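Side-chain contacts in magnesium transporter, putative (Shewanella oneidensis MR-1, PDB 3KXR), which probably transports magnesium or related cations across the membrane, this chain being a soluble fragment with part of its N domain and a pair of CBS domains: residues R44-L47 / Y48-Y51; S28-D31 / R32-Q36. One frame throughout, in Å; residues are numbered along the deposited sequence.

Contact 1: residues R44-L47 / Y48-Y51; sequences RFEL and YDQY
The C-terminal end of helix 39-50 and the residue that follows it bring L47 against Y51 and R44 against Y48, two i to i+4 pairs in the part of the chain assigned to the MgtE-type intracellular N domain. Methyl CD2 of L47 lies 4.0 Å from CE1 of the Y51 ring, the two side chains crossing at a slant. CG of Q50 sits over the centre of one face of that ring, 4.0 Å above its plane. Backbone N of Y51 donates to L47 O at 2.7 Å, almost in line with the carbonyl, although the backbone of Y51 has already left the helical conformation. The chain thus keeps an alpha-helical bond at the point where it leaves the helix, and R58 takes up Y51 O in a further hydrogen bond. One turn back, Y48 N to R44 O is nearly straight, with an angle of 171° at the hydrogen. CG of R44 runs alongside Y48 and meets CE2 at 4.0 Å; with CG anti to the backbone N (chi1 -163°) and the chain bent at chi2 and chi3, the guanidinium ends 82° from the ring plane. Its NH1 forms a salt bridge with E16 of helix 15-20. At D49, CB approaches the F45 ring obliquely, 4.2 Å from CE2. The carboxylates of E46 and D49 come to 4.5 Å (OE1 to OD2), a proximity likely to be mildly unfavourable on this exposed side.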
ATOM      1  N   ARG A  44       2.532  12.780   5.845  1.00 42.04           N
ATOM      2  CA  ARG A  44       2.430  13.651   7.005  1.00 42.59           C
ATOM      3  C   ARG A  44       3.531  13.327   7.993  1.00 41.46           C
ATOM      4  O   ARG A  44       4.167  14.221   8.553  1.00 40.91           O
ATOM      5  CB  ARG A  44       1.030  13.535   7.644  1.00 43.31           C
ATOM      6  CG  ARG A  44       0.647  14.699   8.612  1.00 48.84           C
ATOM      7  CD  ARG A  44      -0.910  15.065   8.671  1.00 55.33           C
ATOM      8  NE  ARG A  44      -1.806  14.034   8.112  1.00 60.97           N
ATOM      9  CZ  ARG A  44      -2.523  13.114   8.791  1.00 66.10           C
ATOM     10  NH1 ARG A  44      -2.524  13.053  10.135  1.00 67.56           N
ATOM     11  NH2 ARG A  44      -3.263  12.226   8.102  1.00 67.40           N
ATOM     12  N   PHE A  45       3.806  12.049   8.164  1.00 41.12           N
ATOM     13  CA  PHE A  45       4.882  11.654   9.041  1.00 41.39           C
ATOM     14  C   PHE A  45       6.268  12.159   8.555  1.00 42.12           C
ATOM     15  O   PHE A  45       7.076  12.664   9.351  1.00 42.17           O
ATOM     16  CB  PHE A  45       4.881  10.136   9.219  1.00 41.38           C
ATOM     17  CG  PHE A  45       6.026   9.624  10.053  1.00 41.14           C
ATOM     18  CD1 PHE A  45       5.858   9.381  11.422  1.00 42.13           C
ATOM     19  CD2 PHE A  45       7.270   9.393   9.474  1.00 38.85           C
ATOM     20  CE1 PHE A  45       6.906   8.918  12.183  1.00 41.87           C
ATOM     21  CE2 PHE A  45       8.331   8.924  10.231  1.00 41.14           C
ATOM     22  CZ  PHE A  45       8.159   8.683  11.595  1.00 40.30           C
ATOM     23  N   GLU A  46       6.546  12.015   7.271  1.00 42.63           N
ATOM     24  CA  GLU A  46       7.829  12.459   6.727  1.00 43.94           C
ATOM     25  C   GLU A  46       8.020  13.954   6.899  1.00 43.37           C
ATOM     26  O   GLU A  46       9.135  14.392   7.183  1.00 43.08           O
ATOM     27  CB  GLU A  46       7.992  12.076   5.233  1.00 44.54           C
ATOM     28  CG  GLU A  46       8.050  10.532   4.956  1.00 49.62           C
ATOM     29  CD  GLU A  46       9.147   9.786   5.788  1.00 57.05           C
ATOM     30  OE1 GLU A  46      10.282  10.311   5.901  1.00 61.67           O
ATOM     31  OE2 GLU A  46       8.886   8.680   6.343  1.00 62.07           O
ATOM     32  N   LEU A  47       6.940  14.729   6.761  1.00 43.22           N
ATOM     33  CA  LEU A  47       7.025  16.181   6.942  1.00 42.93           C
ATOM     34  C   LEU A  47       7.269  16.566   8.401  1.00 43.31           C
ATOM     35  O   LEU A  47       8.111  17.430   8.689  1.00 43.35           O
ATOM     36  CB  LEU A  47       5.777  16.874   6.446  1.00 42.47           C
ATOM     37  CG  LEU A  47       5.604  16.893   4.922  1.00 43.06           C
ATOM     38  CD1 LEU A  47       4.171  17.239   4.600  1.00 41.16           C
ATOM     39  CD2 LEU A  47       6.570  17.839   4.210  1.00 41.32           C
ATOM     40  N   TYR A  48       6.522  15.946   9.307  1.00 43.40           N
ATOM     41  CA  TYR A  48       6.725  16.162  10.732  1.00 43.88           C
ATOM     42  C   TYR A  48       8.128  15.705  11.151  1.00 44.18           C
ATOM     43  O   TYR A  48       8.762  16.293  12.003  1.00 43.01           O
ATOM     44  CB  TYR A  48       5.696  15.402  11.544  1.00 44.15           C
ATOM     45  CG  TYR A  48       4.426  16.157  11.816  1.00 43.97           C
ATOM     46  CD1 TYR A  48       4.009  16.422  13.115  1.00 44.44           C
ATOM     47  CD2 TYR A  48       3.643  16.607  10.790  1.00 46.13           C
ATOM     48  CE1 TYR A  48       2.837  17.133  13.367  1.00 45.63           C
ATOM     49  CE2 TYR A  48       2.463  17.316  11.038  1.00 46.14           C
ATOM     50  CZ  TYR A  48       2.077  17.572  12.318  1.00 45.29           C
ATOM     51  OH  TYR A  48       0.918  18.250  12.536  1.00 47.44           O
ATOM     52  N   ASP A  49       8.620  14.671  10.506  1.00 44.64           N
ATOM     53  CA  ASP A  49       9.923  14.168  10.828  1.00 45.27           C
ATOM     54  C   ASP A  49      11.013  15.081  10.324  1.00 45.07           C
ATOM     55  O   ASP A  49      12.100  15.138  10.902  1.00 45.75           O
ATOM     56  CB  ASP A  49      10.086  12.771  10.235  1.00 45.92           C
ATOM     57  CG  ASP A  49      11.315  12.052  10.743  1.00 48.00           C
ATOM     58  OD1 ASP A  49      11.699  12.197  11.927  1.00 49.45           O
ATOM     59  OD2 ASP A  49      11.887  11.298   9.941  1.00 52.58           O
ATOM     60  N   GLN A  50      10.746  15.807   9.249  1.00 44.98           N
ATOM     61  CA  GLN A  50      11.769  16.679   8.705  1.00 44.35           C
ATOM     62  C   GLN A  50      11.667  18.086   9.250  1.00 43.78           C
ATOM     63  O   GLN A  50      12.678  18.732   9.411  1.00 43.63           O
ATOM     64  CB  GLN A  50      11.707  16.716   7.196  1.00 44.19           C
ATOM     65  CG  GLN A  50      12.842  17.535   6.586  1.00 46.51           C
ATOM     66  CD  GLN A  50      12.822  17.531   5.061  1.00 50.29           C
ATOM     67  OE1 GLN A  50      11.927  16.941   4.434  1.00 52.09           O
ATOM     68  NE2 GLN A  50      13.801  18.197   4.455  1.00 50.43           N
ATOM     69  N   TYR A  51      10.457  18.561   9.527  1.00 43.29           N
ATOM     70  CA  TYR A  51      10.250  19.959   9.910  1.00 42.98           C
ATOM     71  C   TYR A  51       9.703  20.058  11.319  1.00 43.11           C
ATOM     72  O   TYR A  51       8.786  19.327  11.702  1.00 42.97           O
ATOM     73  CB  TYR A  51       9.296  20.675   8.924  1.00 42.95           C
ATOM     74  CG  TYR A  51       9.831  20.730   7.508  1.00 41.98           C
ATOM     75  CD1 TYR A  51       9.296  19.925   6.495  1.00 41.45           C
ATOM     76  CD2 TYR A  51      10.902  21.556   7.187  1.00 42.60           C
ATOM     77  CE1 TYR A  51       9.818  19.962   5.189  1.00 41.53           C
ATOM     78  CE2 TYR A  51      11.423  21.610   5.878  1.00 42.25           C
ATOM     79  CZ  TYR A  51      10.885  20.809   4.895  1.00 41.28           C
ATOM     80  OH  TYR A  51      11.424  20.861   3.640  1.00 40.10           O
TER

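Contact 2: residues S28-D31 / R32-Q36; sequences SFTD and RALAQ
Over one face of the R32 guanidinium lie CA of F29, 3.7 Å above the plane and offset towards its rim, and the carbonyl oxygen of S28. The F29 ring stands almost upright to that group, the planes 84° apart, and NH2 of R32 approaches CD1 at 3.7 Å from an oblique direction. A bend at chi3 (-37°) turns the arginine back along its own helix. NH1 thereby comes within 3.8 Å of S28 OG, whose hydrogen bond is made instead to D98 of the second subunit. These are i to i+3 and i to i+4 neighbours on helix 27-36 of the probable MgtE-type N domain, where R32 N also donates to S28 O at 3.1 Å. An alanine in place of this arginine would keep the backbone bond but would probably uncover the F29 backbone and take from H62 of the second subunit one of the side chains it packs on. Further along, CG2 of T30 and CD1 of L34 meet at 4.0 Å, their side chains side by side and pointing the same way; the bond from L34 N to T30 O, 2.9 Å long, joins the same two residues. CB of A33 rests 3.3 Å from T30 O, and F10 and L18 pack against its methyl group.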
ATOM      1  N   SER A  28      10.949  -0.663  14.922  1.00 43.76           N
ATOM      2  CA  SER A  28      10.164  -1.773  14.372  1.00 43.58           C
ATOM      3  C   SER A  28       8.666  -1.483  14.467  1.00 43.74           C
ATOM      4  O   SER A  28       7.889  -1.754  13.537  1.00 45.10           O
ATOM      5  CB  SER A  28      10.507  -3.110  15.060  1.00 43.57           C
ATOM      6  OG  SER A  28      10.057  -3.200  16.413  1.00 43.67           O
ATOM      7  N   PHE A  29       8.266  -0.895  15.577  1.00 42.74           N
ATOM      8  CA  PHE A  29       6.871  -0.584  15.809  1.00 41.91           C
ATOM      9  C   PHE A  29       6.457   0.581  14.899  1.00 42.30           C
ATOM     10  O   PHE A  29       5.382   0.564  14.292  1.00 42.17           O
ATOM     11  CB  PHE A  29       6.678  -0.236  17.291  1.00 41.14           C
ATOM     12  CG  PHE A  29       5.297   0.175  17.636  1.00 39.11           C
ATOM     13  CD1 PHE A  29       4.428  -0.703  18.247  1.00 37.96           C
ATOM     14  CD2 PHE A  29       4.858   1.450  17.352  1.00 38.68           C
ATOM     15  CE1 PHE A  29       3.126  -0.331  18.559  1.00 36.91           C
ATOM     16  CE2 PHE A  29       3.532   1.834  17.656  1.00 39.72           C
ATOM     17  CZ  PHE A  29       2.675   0.936  18.264  1.00 37.38           C
ATOM     18  N   THR A  30       7.312   1.586  14.802  1.00 42.51           N
ATOM     19  CA  THR A  30       7.005   2.708  13.958  1.00 42.85           C
ATOM     20  C   THR A  30       6.831   2.243  12.519  1.00 43.61           C
ATOM     21  O   THR A  30       5.830   2.576  11.881  1.00 44.00           O
ATOM     22  CB  THR A  30       8.072   3.795  14.057  1.00 43.39           C
ATOM     23  OG1 THR A  30       8.036   4.356  15.378  1.00 43.02           O
ATOM     24  CG2 THR A  30       7.806   4.904  13.014  1.00 41.01           C
ATOM     25  N   ASP A  31       7.759   1.420  12.043  1.00 44.20           N
ATOM     26  CA  ASP A  31       7.683   0.897  10.679  1.00 44.79           C
ATOM     27  C   ASP A  31       6.438   0.081  10.399  1.00 44.88           C
ATOM     28  O   ASP A  31       5.898   0.165   9.296  1.00 45.28           O
ATOM     29  CB  ASP A  31       8.919   0.058  10.346  1.00 44.85           C
ATOM     30  CG  ASP A  31      10.198   0.885  10.357  1.00 46.16           C
ATOM     31  OD1 ASP A  31      10.118   2.122  10.280  1.00 46.19           O
ATOM     32  OD2 ASP A  31      11.288   0.306  10.481  1.00 50.81           O
ATOM     33  N   ARG A  32       5.983  -0.722  11.355  1.00 44.72           N
ATOM     34  CA  ARG A  32       4.780  -1.510  11.101  1.00 45.08           C
ATOM     35  C   ARG A  32       3.579  -0.562  11.045  1.00 44.31           C
ATOM     36  O   ARG A  32       2.683  -0.732  10.224  1.00 43.04           O
ATOM     37  CB  ARG A  32       4.574  -2.611  12.150  1.00 45.55           C
ATOM     38  CG  ARG A  32       5.542  -3.818  11.985  1.00 48.74           C
ATOM     39  CD  ARG A  32       5.193  -5.037  12.910  1.00 50.57           C
ATOM     40  NE  ARG A  32       4.716  -4.547  14.214  1.00 54.28           N
ATOM     41  CZ  ARG A  32       5.465  -4.392  15.318  1.00 56.11           C
ATOM     42  NH1 ARG A  32       6.766  -4.699  15.311  1.00 57.41           N
ATOM     43  NH2 ARG A  32       4.906  -3.926  16.443  1.00 55.19           N
ATOM     44  N   ALA A  33       3.593   0.454  11.910  1.00 44.13           N
ATOM     45  CA  ALA A  33       2.539   1.491  11.914  1.00 43.99           C
ATOM     46  C   ALA A  33       2.449   2.248  10.570  1.00 43.69           C
ATOM     47  O   ALA A  33       1.352   2.447  10.018  1.00 43.17           O
ATOM     48  CB  ALA A  33       2.771   2.472  13.048  1.00 43.68           C
ATOM     49  N   LEU A  34       3.618   2.623  10.051  1.00 43.04           N
ATOM     50  CA  LEU A  34       3.708   3.343   8.803  1.00 43.26           C
ATOM     51  C   LEU A  34       3.213   2.491   7.631  1.00 43.44           C
ATOM     52  O   LEU A  34       2.485   2.988   6.773  1.00 43.21           O
ATOM     53  CB  LEU A  34       5.143   3.817   8.552  1.00 42.95           C
ATOM     54  CG  LEU A  34       5.638   4.982   9.410  1.00 43.59           C
ATOM     55  CD1 LEU A  34       7.106   5.236   9.056  1.00 42.33           C
ATOM     56  CD2 LEU A  34       4.772   6.248   9.244  1.00 41.04           C
ATOM     57  N   ALA A  35       3.610   1.223   7.608  1.00 43.76           N
ATOM     58  CA  ALA A  35       3.175   0.284   6.578  1.00 44.29           C
ATOM     59  C   ALA A  35       1.669   0.074   6.586  1.00 45.38           C
ATOM     60  O   ALA A  35       1.073  -0.205   5.557  1.00 45.53           O
ATOM     61  CB  ALA A  35       3.874  -1.022   6.743  1.00 43.45           C
ATOM     62  N   GLN A  36       1.033   0.241   7.735  1.00 47.05           N
ATOM     63  CA  GLN A  36      -0.393  -0.047   7.816  1.00 48.56           C
ATOM     64  C   GLN A  36      -1.232   1.180   7.531  1.00 48.90           C
ATOM     65  O   GLN A  36      -2.418   1.081   7.326  1.00 49.00           O
ATOM     66  CB  GLN A  36      -0.742  -0.637   9.182  1.00 48.95           C
ATOM     67  CG  GLN A  36      -1.491  -1.966   9.141  1.00 51.67           C
ATOM     68  CD  GLN A  36      -1.155  -2.861  10.350  1.00 54.85           C
ATOM     69  OE1 GLN A  36       0.027  -3.036  10.693  1.00 55.67           O
ATOM     70  NE2 GLN A  36      -2.194  -3.426  10.995  1.00 56.06           N
TER

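In the fold
Both contacts run along a helix in the part assigned to the MgtE-type N domain, contact 2 on helix 27-36 and contact 1 on the next, helix 39-50, reaching one residue beyond its end. They meet through F45, whose CG packs 3.7 Å from L34 CD2 and which also touches T30. Each is partly buried, yet their surroundings differ. Contact 2, its centre about 25 Å from the centre of the chain, faces the second subunit through S28, F29, R32, A35 and Q36. Contact 1, at about 13 Å, touches no other chain; its Y51 reaches A131 and D154 in loops further along the same chain. A salt bridge to E16 fixes the arginine of contact 1, whereas that of contact 2 folds over backbone and packs across the subunit interface.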